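Local coordinates for GTPase-activating protein skywalker (Drosophila melanogaster, PDB 5HJQ) that acts through its TBC domain as a GTPase-activating protein for Rab35, binds phosphoinositides, and regulates the recycling of synaptic vesicle proteins, at residues 114-117 with 118-122. Numbering follows the deposited sequence.
Sequences AQLW and PMLCG
L120 sits one helical turn beyond L116, and the two leucines pack obliquely against each other on the same side of helix 113-122. Traced outward, the L120 side chain begins with CB, which lies near two carbonyl oxygens, those of L116 and W117. CG comes next, 3.3 Å from L116 O and 3.9 Å from L116 CD1. Of the two methyls, L120 CD1 also meets CG and CD1 of L116 and comes within 4.2 Å of W117 CD1, approaching the indole obliquely, while L120 CD2 lies 4.1 Å from L116 CD1. L116 supplies its half because CG stands anti to the backbone N (chi1 179°), and its CD1 methyl touches M119 CE as well. Cutting L120 back to an alanine is likely to cost L116 CD1 its contacts with CG, CD1 and CD2 and to open a gap beside the indole and F295.

Two i to i+4 backbone bonds carry the turn: L120 N to L116 O at 3.1 Å, with an N-H...O angle of 165°, and C121 N to W117 O, nearly straight at 174°. L116 O also accepts a weak bond from M119 N. P118 has no N-H to give A114 O; its ring fills that position instead, with P118 CG 3.3 Å from A114 O, and the helix kinks there.

The W117 indole departs on the flank that faces helix 284-297, where NE1 donates to D292 and F295 meets the ring edge-to-face; F207, between helices 197-204 and 210-221, does likewise. M119 instead rests on helix 82-91. L120 lies about 9 Å, side chain to side chain, from the phosphoinositide-binding K98. With L116, W117, L120 and C121 buried but Q115 and G122 exposed, this is an amphipathic, proline-kinked helix with an i/i+4 leucine pair, packed among helices of the all-helical Rab-GAP TBC domain.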
# COMPACT_ATOMS: atom_id res chain seq x y z
N ALA A 114 6.63 -11.08 -11.66
CA ALA A 114 6.76 -12.42 -11.11
C ALA A 114 8.17 -12.63 -10.56
O ALA A 114 8.38 -13.40 -9.62
CB ALA A 114 6.43 -13.47 -12.16
N GLN A 115 9.13 -11.93 -11.15
CA GLN A 115 10.52 -12.01 -10.70
C GLN A 115 10.96 -10.76 -9.94
O GLN A 115 11.71 -10.86 -8.97
CB GLN A 115 11.45 -12.23 -11.90
CG GLN A 115 11.42 -13.65 -12.46
CD GLN A 115 12.42 -13.84 -13.58
OE1 GLN A 115 13.51 -14.38 -13.36
NE2 GLN A 115 12.06 -13.41 -14.78
N LEU A 116 10.52 -9.59 -10.38
CA LEU A 116 10.96 -8.32 -9.79
C LEU A 116 10.55 -8.18 -8.33
O LEU A 116 11.38 -7.86 -7.47
CB LEU A 116 10.42 -7.14 -10.60
CG LEU A 116 10.77 -5.73 -10.09
CD1 LEU A 116 12.27 -5.59 -9.87
CD2 LEU A 116 10.27 -4.68 -11.07
N TRP A 117 9.28 -8.43 -8.04
CA TRP A 117 8.75 -8.21 -6.70
C TRP A 117 9.29 -9.16 -5.62
O TRP A 117 9.59 -8.70 -4.51
CB TRP A 117 7.22 -8.28 -6.72
CG TRP A 117 6.58 -7.04 -7.25
CD1 TRP A 117 7.21 -5.97 -7.82
CD2 TRP A 117 5.18 -6.73 -7.26
NE1 TRP A 117 6.29 -5.01 -8.17
CE2 TRP A 117 5.04 -5.45 -7.84
CE3 TRP A 117 4.04 -7.40 -6.83
CZ2 TRP A 117 3.80 -4.84 -8.01
CZ3 TRP A 117 2.81 -6.80 -6.99
CH2 TRP A 117 2.70 -5.53 -7.57
N PRO A 118 9.42 -10.47 -5.91
CA PRO A 118 9.99 -11.32 -4.86
C PRO A 118 11.41 -10.93 -4.47
O PRO A 118 11.83 -11.15 -3.33
CB PRO A 118 9.97 -12.72 -5.48
CG PRO A 118 8.85 -12.67 -6.44
CD PRO A 118 8.88 -11.28 -7.02
N MET A 119 12.15 -10.35 -5.41
CA MET A 119 13.51 -9.90 -5.15
C MET A 119 13.52 -8.62 -4.30
O MET A 119 14.27 -8.52 -3.33
CB MET A 119 14.26 -9.67 -6.45
CG MET A 119 15.67 -9.14 -6.26
SD MET A 119 16.56 -8.91 -7.80
CE MET A 119 15.56 -7.65 -8.60
N LEU A 120 12.71 -7.65 -4.70
CA LEU A 120 12.62 -6.38 -3.97
C LEU A 120 12.26 -6.59 -2.50
O LEU A 120 12.89 -6.02 -1.61
CB LEU A 120 11.60 -5.44 -4.62
CG LEU A 120 11.89 -4.97 -6.05
CD1 LEU A 120 10.77 -4.07 -6.56
CD2 LEU A 120 13.23 -4.26 -6.12
N CYS A 121 11.26 -7.43 -2.26
CA CYS A 121 10.85 -7.73 -0.89
C CYS A 121 11.92 -8.50 -0.14
O CYS A 121 12.10 -8.32 1.06
CB CYS A 121 9.54 -8.53 -0.89
SG CYS A 121 8.10 -7.60 -1.49
N GLY A 122 12.65 -9.35 -0.86
CA GLY A 122 13.66 -10.19 -0.24
C GLY A 122 14.89 -9.44 0.24
O GLY A 122 15.61 -9.91 1.12